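Local coordinates for protein blood group a-and b-cleaving endo-beta-galactosidase (Streptococcus pneumoniae, PDB 2YGL) that probably cleaves blood group A and B glycan antigens as a family 98 endo-beta-galactosidase, the fragment here being its tandem carbohydrate-binding modules, at residues K24-T27 with P33-T36; T27-A32 with T36-E41; K44-T49 with V54-K59; I87-S92 with D99-D104; Q91-S96 with G158-F163. All blocks are in the same frame, centred on the assembly; numbering follows the deposited sequence.

Contact 1 of 5, residues K24-T27 with P33-T36; sequences KTKT and PFTT
The ring of Phe34 meets the loop at Lys26 and Thr27, and the touching is partly apolar, partly ring against carbonyl. Its CZ atom rests 3.7 Å from Lys26 CB, and Phe34 CE1 lies 3.9 Å from Lys26 CD, so the hydrocarbon part of the lysine passes the far end of the ring, the two side chains crossing at about a right angle. Phe34 gets there because its CG stands anti to the backbone N (chi1 -178°), which sends the ring off the first turn of the helix and across to the loop. The second kind of contact is between the ring and a carbonyl: Thr27 O comes obliquely to within 3.3 Å of Phe34 CE2, without a direct hydrogen bond between the segments.

In the fold, this is the place where the loop after strand 16-17 is met by the first turn of helix 34-39, with Pro33 as the N-cap residue, in the first of two carbohydrate-binding modules. His19 takes part from outside, its ring meeting that of Phe34 and its NE2 bonding to Lys26 O.

Polar links are indirect. Beyond CG the Lys26 chain runs extended, and its NZ makes a weak bond of 3.4 Å to water 1, which donates a firmer one of 2.8 Å to Thr35 O. At the edge of the Phe34 ring, in its plane, sits Thr35 OG1.

Contact 2 of 5, residues T27-A32 with T36-E41; sequences TVQKDA and TGNKGE
Within 36-41 the touching begins at Gly37, whose CA lies 3.9 Å from Ala32 CB. Having no side chain, Gly37 also leaves room for the Gln29 amide, whose OE1 lies 3.1 Å from Gly37 C in close packing and not in a hydrogen bond. The next residue, Asn38, spans the backbone of Thr27 with both ends of its amide: OD1 accepts from Thr27 N at 3.1 Å, while ND2 donates to Thr27 O at 2.9 Å and also bonds to Phe34 O. Gln29, its chain bent at CB-CG (chi2 -69°), brings NE2 to the same carbonyl, 3.1 Å from Thr27 O. The planes of the two side-chain amides stand 55° apart, and their nitrogens reach Thr27 O from opposite faces of its plane. Past Lys39, Gly40 closes the helix in a Schellman motif, in which Glu41 N bonds to Thr36 O and Gly40 N to Gly37 O.

One carbonyl oxygen is thus gripped by two amide donors, and Asn38 gives and takes a bond on the same backbone residue. That pairing is consistent with the assigned orientation of the Asn38 amide, and it ties the backbone of Thr27, just ahead of strand 29-30, to the helix by directional bonds rather than by apolar burial.

Contact 3 of 5, residues K44-T49 with V54-K59; sequences KISLLT and VKYFDK
Leu47 and Lys55 form the central hydrogen-bonded pair of this antiparallel hairpin: Leu47 N reaches Lys55 O at 3.0 Å, and Lys55 N returns an almost straight bond of 2.9 Å to Leu47 O. Toward the open end, Phe57 N donates to Ile45 O at 2.8 Å, whereas Ile45 N and Phe57 O are joined through water 2.

The non-hydrogen-bonded pairs put their side chains on one face. Ser46 CB lies over the Tyr56 ring in a CH-pi contact, 4.0 Å from the ring centroid and 29° off its normal, and water 3 links Ser46 OG to Tyr56 OH. Farther along, Leu48 CD1 touches Val54 CG2 at 4.1 Å. On the other face the Phe57 ring turns an edge to the neighbouring strand, with Ile45 O in its plane and Leu47 CB 4.3 Å from Phe57 CE1.

At the margin Lys44 and Asp58 run side by side, pointing the same way. A bend at the end of the lysine chain (chi4 -72°) brings NZ to Asp58 OD1 at 2.9 Å, a salt bridge in which OD1 is approached from above the carboxylate plane.

Outside the pair, Asp90 OD1 holds Ser46 N, and Lys55 makes a cation-pi contact with Tyr86. Ile45 and Leu47 pack on Val162, and Phe57 on Ala164, so the face they share is laid against strand 160-171, with helix 34-39 preceding the hairpin in the chain.

Contact 4 of 5, residues I87-S92 with D99-D104; sequences IGIDQS and DHAVVD. With CA (calcium ion), chain C.
Next to the calcium site, Ile89 packs against the short loop 101-103 from which the ion takes one of its ligands. The touching is done mainly by the end of the isoleucine: Ile89 CD1 lies 3.4 Å from Ala101 O and also touches the methyl group of that alanine. The same CD1 is 3.9 Å from Val103 CG2. With CG1 placed beside the backbone N (chi1 -61°), the branch slides past Val103, the two side chains pointing in opposite directions.

The segments both belong to the long connection between strands 82-87 and 105-110 of the first carbohydrate-binding module, and the chain turns a corner at Gly88 just ahead of the contact. Ala101 and Val103 both direct their CB atoms to Ile89, while that of Val102 points away. The Val102 carbonyl O binds calcium at 2.2 Å, in a shell completed by Ala152 O, His155 O, Asp159 OD2 and waters 4 and 5.

Farther along 87-92, Asp90 makes an Asx turn. Its OD2 accepts from Ser92 N at 3.0 Å and from Ser92 OG at 2.6 Å, the two donors arriving from opposite faces of the carboxylate plane.

Contact 5 of 5, residues Q91-S96 with G158-F163; sequences QSANSS and GDEVVF. With CA (calcium ion), chain C.
This is a small van der Waals contact beside the calcium site of the first carbohydrate-binding module, a beta-sandwich of two antiparallel sheets, where the loop 91-96 lies on the chain that leads into strand 160-171. On the loop side Ala93 is the main participant. Its CB is 3.4 Å from Gly158 O and 3.8 Å from Glu160 CG, so the methyl group rests against both the carbonyl and the aliphatic part of the glutamate. One residue on, Asn94 O stands 3.6 Å from Gly158 CA, an approach that suits a residue without a side chain; Gly158 also has a positive phi.

The two segments are joined further by solvent. Water 6 donates to Ser92 OG at 2.7 Å and to Glu160 OE1 at 2.8 Å. A bend at CB-CG of Glu160 (chi2 -77°) folds its carboxylate back toward this water, while OE2 is hydrogen-bonded to Thr35 OG1.

From Gly158 to Val161 the chain makes two successive inverse gamma turns, closed by weak bonds. The CB of Asp159 points away from the loop, and its OD2 binds calcium at 2.3 Å. The residues touching Ala93 therefore flank a metal ligand directly in sequence.

Farther out, Asn94 shapes its own loop by an Asx turn: OD1 accepts from Ser96 N at 3.1 Å and, on a lone pair in the carbonyl plane, from Ser96 OG at 2.6 Å.

Overall arrangement
All five contacts lie in the first module and show how chemistry follows place. Contact 4 is buried and has no hydrogen bond between its segments, an isoleucine packing on methyl groups and a carbonyl, while contact 2, at the surface, depends on side-chain amides and backbone. Contacts 1 and 5 pair van der Waals touching with a bridging water, whereas contact 3, the one regular hairpin, adds backbone hydrogen bonds and a salt bridge. Contacts 1 and 2 share Thr27 and helix 34-39; contacts 4 and 5 share Gln91 and Ser92, and each supplies a calcium ligand. Asp31 with Lys59 ties contact 2 to contact 3, and a side-chain hydrogen bond joins contacts 1 and 5.

Contact 1 of 5, residues K24-T27 with P33-T36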
# COMPACT_ATOMS: atom_id res chain seq x y z
N LYS A 24 -33.29 22.35 -5.14
CA LYS A 24 -32.75 21.10 -4.61
C LYS A 24 -33.01 19.88 -5.50
O LYS A 24 -32.69 18.74 -5.12
CB LYS A 24 -33.22 20.86 -3.17
CG LYS A 24 -32.76 21.93 -2.17
CD LYS A 24 -31.25 22.13 -2.17
CE LYS A 24 -30.82 23.23 -1.21
NZ LYS A 24 -29.39 23.60 -1.41
N THR A 25 -33.58 20.10 -6.69
CA THR A 25 -33.63 19.04 -7.70
C THR A 25 -32.30 19.01 -8.46
O THR A 25 -31.95 18.00 -9.08
CB THR A 25 -34.81 19.20 -8.69
OG1 THR A 25 -34.65 20.40 -9.47
CG2 THR A 25 -36.14 19.25 -7.94
N LYS A 26 -31.56 20.11 -8.38
CA LYS A 26 -30.20 20.19 -8.92
C LYS A 26 -29.23 19.43 -8.02
O LYS A 26 -29.41 19.38 -6.80
CB LYS A 26 -29.76 21.65 -9.07
CG LYS A 26 -30.47 22.41 -10.18
CD LYS A 26 -29.98 23.84 -10.29
CE LYS A 26 -30.90 24.67 -11.17
NZ LYS A 26 -30.52 26.11 -11.17
N THR A 27 -28.20 18.85 -8.63
CA THR A 27 -27.20 18.09 -7.89
C THR A 27 -25.79 18.61 -8.17
O THR A 27 -25.52 19.18 -9.24
CB THR A 27 -27.24 16.58 -8.24
OG1 THR A 27 -27.05 16.42 -9.65
CG2 THR A 27 -28.56 15.96 -7.83
N PRO A 33 -18.94 22.30 -14.36
CA PRO A 33 -19.38 23.35 -13.43
C PRO A 33 -20.81 23.08 -12.98
O PRO A 33 -21.56 22.41 -13.70
CB PRO A 33 -19.32 24.62 -14.28
CG PRO A 33 -18.39 24.30 -15.40
CD PRO A 33 -18.58 22.85 -15.68
N PHE A 34 -21.20 23.58 -11.81
CA PHE A 34 -22.51 23.27 -11.24
C PHE A 34 -23.69 23.68 -12.12
O PHE A 34 -24.52 22.85 -12.47
CB PHE A 34 -22.67 23.85 -9.83
CG PHE A 34 -23.99 23.52 -9.18
CD1 PHE A 34 -25.12 24.30 -9.40
CD2 PHE A 34 -24.10 22.41 -8.34
CE1 PHE A 34 -26.34 23.99 -8.80
CE2 PHE A 34 -25.31 22.10 -7.72
CZ PHE A 34 -26.43 22.89 -7.95
N THR A 35 -23.76 24.97 -12.46
CA THR A 35 -24.92 25.51 -13.17
C THR A 35 -25.03 25.05 -14.62
O THR A 35 -26.09 24.60 -15.05
CB THR A 35 -25.00 27.05 -13.04
OG1 THR A 35 -25.17 27.40 -11.66
CG2 THR A 35 -26.19 27.62 -13.83
N THR A 36 -23.93 25.15 -15.38
CA THR A 36 -23.91 24.69 -16.77
C THR A 36 -24.11 23.18 -16.86
O THR A 36 -24.81 22.69 -17.75
CB THR A 36 -22.59 25.05 -17.50
OG1 THR A 36 -21.48 24.44 -16.82
CG2 THR A 36 -22.38 26.55 -17.57
O HOH W 1 -28.41 25.00 -13.53

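Contact 2 of 5, residues T27-A32 with T36-E41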
# COMPACT_ATOMS: atom_id res chain seq x y z
N THR A 27 -28.20 18.85 -8.63
CA THR A 27 -27.20 18.09 -7.89
C THR A 27 -25.79 18.61 -8.17
O THR A 27 -25.52 19.18 -9.24
CB THR A 27 -27.24 16.58 -8.24
OG1 THR A 27 -27.05 16.42 -9.65
CG2 THR A 27 -28.56 15.96 -7.83
N VAL A 28 -24.90 18.41 -7.21
CA VAL A 28 -23.47 18.66 -7.38
C VAL A 28 -22.98 17.90 -8.62
O VAL A 28 -23.35 16.75 -8.84
CB VAL A 28 -22.67 18.24 -6.11
CG1 VAL A 28 -21.17 18.32 -6.34
CG2 VAL A 28 -23.07 19.11 -4.92
N GLN A 29 -22.17 18.57 -9.44
CA GLN A 29 -21.82 18.05 -10.76
C GLN A 29 -20.46 17.36 -10.83
O GLN A 29 -19.49 17.81 -10.22
CB GLN A 29 -21.91 19.17 -11.80
CG GLN A 29 -23.34 19.65 -12.07
CD GLN A 29 -24.18 18.62 -12.78
OE1 GLN A 29 -23.87 18.21 -13.90
NE2 GLN A 29 -25.26 18.18 -12.13
N LYS A 30 -20.42 16.25 -11.56
CA LYS A 30 -19.17 15.54 -11.83
C LYS A 30 -18.65 15.94 -13.19
O LYS A 30 -19.37 15.86 -14.19
CB LYS A 30 -19.38 14.02 -11.79
CG LYS A 30 -19.96 13.47 -10.49
CD LYS A 30 -20.25 11.98 -10.62
CE LYS A 30 -21.18 11.50 -9.53
NZ LYS A 30 -21.62 10.09 -9.75
N ASP A 31 -17.39 16.39 -13.23
CA ASP A 31 -16.69 16.74 -14.47
C ASP A 31 -17.35 17.89 -15.24
O ASP A 31 -17.26 17.98 -16.47
CB ASP A 31 -16.50 15.50 -15.35
CG ASP A 31 -15.81 14.37 -14.61
OD1 ASP A 31 -14.96 14.65 -13.74
OD2 ASP A 31 -16.11 13.19 -14.91
N ALA A 32 -18.00 18.78 -14.49
CA ALA A 32 -18.67 19.96 -15.05
C ALA A 32 -18.88 21.01 -13.96
O ALA A 32 -18.98 20.67 -12.78
CB ALA A 32 -20.02 19.56 -15.67
N THR A 36 -23.93 25.15 -15.38
CA THR A 36 -23.91 24.69 -16.77
C THR A 36 -24.11 23.18 -16.86
O THR A 36 -24.81 22.69 -17.75
CB THR A 36 -22.59 25.05 -17.50
OG1 THR A 36 -21.48 24.44 -16.82
CG2 THR A 36 -22.38 26.55 -17.57
N GLY A 37 -23.48 22.44 -15.93
CA GLY A 37 -23.61 20.99 -15.87
C GLY A 37 -25.03 20.54 -15.60
O GLY A 37 -25.51 19.58 -16.21
N ASN A 38 -25.71 21.23 -14.68
CA ASN A 38 -27.12 20.95 -14.38
C ASN A 38 -28.06 21.24 -15.55
O ASN A 38 -29.11 20.61 -15.68
CB ASN A 38 -27.58 21.69 -13.12
CG ASN A 38 -27.31 20.90 -11.85
OD1 ASN A 38 -28.00 19.92 -11.56
ND2 ASN A 38 -26.32 21.34 -11.07
N LYS A 39 -27.68 22.19 -16.40
CA LYS A 39 -28.43 22.53 -17.61
C LYS A 39 -28.22 21.51 -18.73
O LYS A 39 -28.97 21.49 -19.70
CB LYS A 39 -28.05 23.93 -18.12
CG LYS A 39 -28.54 25.07 -17.26
CD LYS A 39 -28.07 26.41 -17.80
CE LYS A 39 -28.67 27.56 -17.01
NZ LYS A 39 -28.17 28.89 -17.49
N GLY A 40 -27.21 20.66 -18.58
CA GLY A 40 -26.90 19.64 -19.58
C GLY A 40 -25.83 20.08 -20.57
O GLY A 40 -25.49 19.33 -21.49
N GLU A 41 -25.29 21.28 -20.38
CA GLU A 41 -24.27 21.82 -21.27
C GLU A 41 -22.97 21.04 -21.14
O GLU A 41 -22.62 20.57 -20.06
CB GLU A 41 -24.03 23.31 -20.99
CG GLU A 41 -25.28 24.17 -21.09
CD GLU A 41 -25.01 25.65 -20.94
OE1 GLU A 41 -23.87 26.05 -20.62
OE2 GLU A 41 -25.96 26.44 -21.15

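Contact 3 of 5, residues K44-T49 with V54-K59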
# COMPACT_ATOMS: atom_id res chain seq x y z
N LYS A 44 -16.72 22.33 -20.08
CA LYS A 44 -15.77 21.76 -19.12
C LYS A 44 -15.44 22.76 -18.01
O LYS A 44 -15.57 23.97 -18.19
CB LYS A 44 -14.47 21.36 -19.83
CG LYS A 44 -14.59 20.20 -20.81
CD LYS A 44 -13.24 19.91 -21.47
CE LYS A 44 -13.35 18.83 -22.54
NZ LYS A 44 -13.55 17.47 -21.96
N ILE A 45 -15.03 22.22 -16.86
CA ILE A 45 -14.51 23.02 -15.76
C ILE A 45 -13.28 23.80 -16.23
O ILE A 45 -12.37 23.23 -16.85
CB ILE A 45 -14.13 22.13 -14.54
CG1 ILE A 45 -15.40 21.57 -13.89
CG2 ILE A 45 -13.29 22.91 -13.52
CD1 ILE A 45 -15.16 20.38 -12.98
N SER A 46 -13.26 25.11 -15.97
CA SER A 46 -12.11 25.93 -16.32
C SER A 46 -11.80 26.98 -15.26
O SER A 46 -12.70 27.54 -14.63
CB SER A 46 -12.28 26.58 -17.70
OG SER A 46 -13.37 27.47 -17.73
N LEU A 47 -10.51 27.24 -15.08
CA LEU A 47 -10.03 28.20 -14.10
C LEU A 47 -8.95 29.08 -14.68
O LEU A 47 -8.24 28.69 -15.62
CB LEU A 47 -9.48 27.47 -12.86
CG LEU A 47 -10.49 26.89 -11.87
CD1 LEU A 47 -9.78 26.07 -10.79
CD2 LEU A 47 -11.32 27.99 -11.25
N LEU A 48 -8.85 30.28 -14.13
CA LEU A 48 -7.77 31.20 -14.45
C LEU A 48 -6.50 30.73 -13.74
O LEU A 48 -6.48 30.59 -12.51
CB LEU A 48 -8.14 32.61 -13.99
CG LEU A 48 -7.53 33.83 -14.68
CD1 LEU A 48 -7.93 33.90 -16.14
CD2 LEU A 48 -7.98 35.09 -13.95
N THR A 49 -5.46 30.46 -14.51
CA THR A 49 -4.17 30.08 -13.94
C THR A 49 -3.20 31.27 -13.97
O THR A 49 -3.62 32.41 -14.17
CB THR A 49 -3.58 28.81 -14.63
OG1 THR A 49 -2.42 28.37 -13.92
CG2 THR A 49 -3.21 29.07 -16.09
N VAL A 54 -6.42 30.83 -19.24
CA VAL A 54 -7.55 29.96 -18.90
C VAL A 54 -7.17 28.50 -19.16
O VAL A 54 -6.75 28.16 -20.27
CB VAL A 54 -8.83 30.35 -19.68
CG1 VAL A 54 -9.98 29.39 -19.36
CG2 VAL A 54 -9.24 31.78 -19.36
N LYS A 55 -7.32 27.65 -18.15
CA LYS A 55 -7.05 26.23 -18.29
C LYS A 55 -8.32 25.40 -18.11
O LYS A 55 -9.08 25.61 -17.16
CB LYS A 55 -5.98 25.77 -17.29
CG LYS A 55 -5.35 24.41 -17.63
CD LYS A 55 -4.71 23.74 -16.43
CE LYS A 55 -3.47 24.48 -15.93
NZ LYS A 55 -2.97 23.92 -14.64
N TYR A 56 -8.54 24.46 -19.03
CA TYR A 56 -9.69 23.56 -19.00
C TYR A 56 -9.33 22.22 -18.37
O TYR A 56 -8.18 21.77 -18.46
CB TYR A 56 -10.27 23.37 -20.40
CG TYR A 56 -10.89 24.63 -20.97
CD1 TYR A 56 -10.13 25.56 -21.67
CD2 TYR A 56 -12.25 24.89 -20.79
CE1 TYR A 56 -10.70 26.73 -22.18
CE2 TYR A 56 -12.83 26.05 -21.30
CZ TYR A 56 -12.05 26.96 -21.99
OH TYR A 56 -12.62 28.11 -22.49
N PHE A 57 -10.30 21.59 -17.72
CA PHE A 57 -10.09 20.35 -16.99
C PHE A 57 -11.14 19.32 -17.38
O PHE A 57 -12.33 19.62 -17.38
CB PHE A 57 -10.18 20.59 -15.48
CG PHE A 57 -9.11 21.50 -14.92
CD1 PHE A 57 -9.25 22.88 -14.99
CD2 PHE A 57 -7.99 20.96 -14.30
CE1 PHE A 57 -8.27 23.72 -14.46
CE2 PHE A 57 -7.00 21.80 -13.77
CZ PHE A 57 -7.14 23.18 -13.85
N ASP A 58 -10.69 18.11 -17.72
CA ASP A 58 -11.60 16.99 -18.01
C ASP A 58 -12.32 16.49 -16.76
O ASP A 58 -13.48 16.07 -16.83
CB ASP A 58 -10.84 15.82 -18.66
CG ASP A 58 -10.40 16.11 -20.08
OD1 ASP A 58 -10.99 16.98 -20.76
OD2 ASP A 58 -9.45 15.45 -20.54
N LYS A 59 -11.62 16.52 -15.63
CA LYS A 59 -12.13 15.93 -14.38
C LYS A 59 -12.28 16.96 -13.27
O LYS A 59 -11.53 17.94 -13.21
CB LYS A 59 -11.21 14.79 -13.91
CG LYS A 59 -10.89 13.72 -14.97
CD LYS A 59 -12.11 12.90 -15.38
CE LYS A 59 -12.52 11.91 -14.30
NZ LYS A 59 -13.82 11.26 -14.62
O HOH W 2 -14.84 19.40 -16.59
O HOH W 3 -13.61 29.26 -19.79

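Contact 4 of 5, residues I87-S92 with D99-D104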
# COMPACT_ATOMS: atom_id res chain seq x y z
N ILE A 87 -8.40 24.84 -6.95
CA ILE A 87 -9.64 25.48 -6.52
C ILE A 87 -9.76 26.91 -7.03
O ILE A 87 -8.77 27.61 -7.20
CB ILE A 87 -9.84 25.46 -4.97
CG1 ILE A 87 -8.62 26.05 -4.25
CG2 ILE A 87 -10.16 24.04 -4.50
CD1 ILE A 87 -8.88 26.42 -2.79
N GLY A 88 -11.01 27.33 -7.25
CA GLY A 88 -11.32 28.68 -7.67
C GLY A 88 -12.78 28.76 -8.09
O GLY A 88 -13.51 27.77 -7.99
N ILE A 89 -13.20 29.93 -8.54
CA ILE A 89 -14.54 30.10 -9.09
C ILE A 89 -14.48 29.84 -10.59
O ILE A 89 -13.63 30.41 -11.28
CB ILE A 89 -15.11 31.51 -8.79
CG1 ILE A 89 -15.21 31.73 -7.27
CG2 ILE A 89 -16.48 31.69 -9.45
CD1 ILE A 89 -15.47 33.17 -6.86
N ASP A 90 -15.36 28.97 -11.08
CA ASP A 90 -15.37 28.60 -12.49
C ASP A 90 -15.57 29.80 -13.41
O ASP A 90 -16.32 30.72 -13.09
CB ASP A 90 -16.45 27.55 -12.77
CG ASP A 90 -16.23 26.84 -14.09
OD1 ASP A 90 -15.42 25.89 -14.12
OD2 ASP A 90 -16.85 27.24 -15.08
N GLN A 91 -14.88 29.77 -14.55
CA GLN A 91 -14.96 30.84 -15.55
C GLN A 91 -16.38 31.05 -16.11
O GLN A 91 -16.68 32.12 -16.64
CB GLN A 91 -13.98 30.57 -16.70
CG GLN A 91 -12.52 30.80 -16.33
CD GLN A 91 -12.18 32.27 -16.21
OE1 GLN A 91 -12.02 32.79 -15.10
NE2 GLN A 91 -12.08 32.96 -17.34
N SER A 92 -17.24 30.04 -15.96
CA SER A 92 -18.63 30.11 -16.42
C SER A 92 -19.57 30.85 -15.46
O SER A 92 -20.76 31.01 -15.75
CB SER A 92 -19.17 28.70 -16.69
OG SER A 92 -19.34 27.99 -15.47
N ASP A 99 -21.32 41.67 -6.16
CA ASP A 99 -21.76 40.80 -5.06
C ASP A 99 -21.93 39.35 -5.52
O ASP A 99 -22.17 38.45 -4.70
CB ASP A 99 -23.03 41.34 -4.39
CG ASP A 99 -24.17 41.57 -5.37
OD1 ASP A 99 -24.04 41.21 -6.56
OD2 ASP A 99 -25.22 42.11 -4.96
N HIS A 100 -21.81 39.13 -6.82
CA HIS A 100 -21.82 37.80 -7.42
C HIS A 100 -20.39 37.28 -7.54
O HIS A 100 -19.46 38.07 -7.69
CB HIS A 100 -22.49 37.84 -8.79
CG HIS A 100 -23.99 37.93 -8.74
ND1 HIS A 100 -24.81 37.06 -9.42
CD2 HIS A 100 -24.81 38.79 -8.08
CE1 HIS A 100 -26.07 37.38 -9.19
NE2 HIS A 100 -26.10 38.42 -8.38
N ALA A 101 -20.23 35.96 -7.47
CA ALA A 101 -18.92 35.30 -7.50
C ALA A 101 -17.97 35.79 -6.39
O ALA A 101 -16.84 36.22 -6.65
CB ALA A 101 -18.26 35.42 -8.89
N VAL A 102 -18.45 35.72 -5.15
CA VAL A 102 -17.66 36.12 -3.98
C VAL A 102 -17.67 34.97 -2.98
O VAL A 102 -18.67 34.71 -2.31
CB VAL A 102 -18.19 37.43 -3.34
CG1 VAL A 102 -17.40 37.78 -2.07
CG2 VAL A 102 -18.12 38.58 -4.33
N VAL A 103 -16.54 34.27 -2.89
CA VAL A 103 -16.41 33.11 -2.02
C VAL A 103 -15.47 33.45 -0.87
O VAL A 103 -14.31 33.80 -1.10
CB VAL A 103 -15.92 31.86 -2.80
CG1 VAL A 103 -15.54 30.72 -1.85
CG2 VAL A 103 -17.00 31.40 -3.77
N ASP A 104 -15.98 33.37 0.35
CA ASP A 104 -15.22 33.73 1.54
C ASP A 104 -14.06 32.78 1.81
O ASP A 104 -12.95 33.23 2.10
CB ASP A 104 -16.14 33.80 2.77
CG ASP A 104 -16.92 35.11 2.86
OD1 ASP A 104 -17.02 35.84 1.84
OD2 ASP A 104 -17.44 35.41 3.95
CA CA C . -20.82 34.57 -2.07
O HOH W 4 -21.78 35.73 -3.93
O HOH W 5 -21.06 36.56 -1.03

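Contact 5 of 5, residues Q91-S96 with G158-F163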
# COMPACT_ATOMS: atom_id res chain seq x y z
N GLN A 91 -14.88 29.77 -14.55
CA GLN A 91 -14.96 30.84 -15.55
C GLN A 91 -16.38 31.05 -16.11
O GLN A 91 -16.68 32.12 -16.64
CB GLN A 91 -13.98 30.57 -16.70
CG GLN A 91 -12.52 30.80 -16.33
CD GLN A 91 -12.18 32.27 -16.21
OE1 GLN A 91 -12.02 32.79 -15.10
NE2 GLN A 91 -12.08 32.96 -17.34
N SER A 92 -17.24 30.04 -15.96
CA SER A 92 -18.63 30.11 -16.42
C SER A 92 -19.57 30.85 -15.46
O SER A 92 -20.76 31.01 -15.75
CB SER A 92 -19.17 28.70 -16.69
OG SER A 92 -19.34 27.99 -15.47
N ALA A 93 -19.05 31.29 -14.32
CA ALA A 93 -19.86 31.93 -13.28
C ALA A 93 -20.50 33.24 -13.74
O ALA A 93 -19.93 33.97 -14.56
CB ALA A 93 -19.04 32.17 -12.02
N ASN A 94 -21.69 33.53 -13.22
CA ASN A 94 -22.31 34.85 -13.36
C ASN A 94 -21.56 35.82 -12.47
O ASN A 94 -21.69 35.77 -11.24
CB ASN A 94 -23.80 34.78 -13.00
CG ASN A 94 -24.53 36.12 -13.19
OD1 ASN A 94 -23.93 37.17 -13.41
ND2 ASN A 94 -25.85 36.07 -13.10
N SER A 95 -20.76 36.69 -13.08
CA SER A 95 -20.02 37.72 -12.35
C SER A 95 -20.43 39.13 -12.81
O SER A 95 -19.60 40.04 -12.82
CB SER A 95 -18.51 37.51 -12.53
OG SER A 95 -18.12 37.67 -13.88
N SER A 96 -21.70 39.29 -13.16
CA SER A 96 -22.21 40.54 -13.72
C SER A 96 -22.34 41.67 -12.69
O SER A 96 -22.37 42.85 -13.05
CB SER A 96 -23.56 40.31 -14.41
OG SER A 96 -24.49 39.73 -13.51
N GLY A 158 -23.62 33.33 -7.93
CA GLY A 158 -22.44 33.18 -8.78
C GLY A 158 -21.26 32.42 -8.18
O GLY A 158 -20.19 32.36 -8.78
N ASP A 159 -21.47 31.81 -7.01
CA ASP A 159 -20.39 31.09 -6.32
C ASP A 159 -20.16 29.69 -6.88
O ASP A 159 -20.35 28.68 -6.19
CB ASP A 159 -20.67 31.02 -4.82
CG ASP A 159 -20.64 32.38 -4.15
OD1 ASP A 159 -20.23 33.38 -4.79
OD2 ASP A 159 -21.03 32.45 -2.97
N GLU A 160 -19.73 29.64 -8.14
CA GLU A 160 -19.47 28.40 -8.85
C GLU A 160 -18.10 27.86 -8.46
O GLU A 160 -17.13 27.99 -9.22
CB GLU A 160 -19.56 28.62 -10.36
CG GLU A 160 -20.91 29.12 -10.86
CD GLU A 160 -21.96 28.03 -10.93
OE1 GLU A 160 -21.66 26.93 -11.45
OE2 GLU A 160 -23.09 28.27 -10.46
N VAL A 161 -18.01 27.27 -7.27
CA VAL A 161 -16.76 26.69 -6.78
C VAL A 161 -16.49 25.38 -7.50
O VAL A 161 -17.35 24.49 -7.55
CB VAL A 161 -16.76 26.48 -5.24
CG1 VAL A 161 -15.58 25.61 -4.80
CG2 VAL A 161 -16.72 27.81 -4.52
N VAL A 162 -15.30 25.27 -8.08
CA VAL A 162 -14.86 24.02 -8.69
C VAL A 162 -13.61 23.48 -8.01
O VAL A 162 -12.67 24.23 -7.70
CB VAL A 162 -14.63 24.13 -10.22
CG1 VAL A 162 -15.96 24.19 -10.96
CG2 VAL A 162 -13.74 25.33 -10.57
N PHE A 163 -13.63 22.18 -7.77
CA PHE A 163 -12.46 21.45 -7.32
C PHE A 163 -11.91 20.75 -8.57
O PHE A 163 -12.19 19.58 -8.81
CB PHE A 163 -12.84 20.46 -6.21
CG PHE A 163 -13.45 21.11 -4.99
CD1 PHE A 163 -14.81 21.40 -4.94
CD2 PHE A 163 -12.66 21.44 -3.89
CE1 PHE A 163 -15.38 22.01 -3.82
CE2 PHE A 163 -13.22 22.05 -2.75
CZ PHE A 163 -14.59 22.34 -2.72
CA CA C . -20.82 34.57 -2.07
O HOH W 6 -21.59 27.14 -14.20
O HOH W 5 -21.06 36.56 -1.03
O HOH W 4 -21.78 35.73 -3.93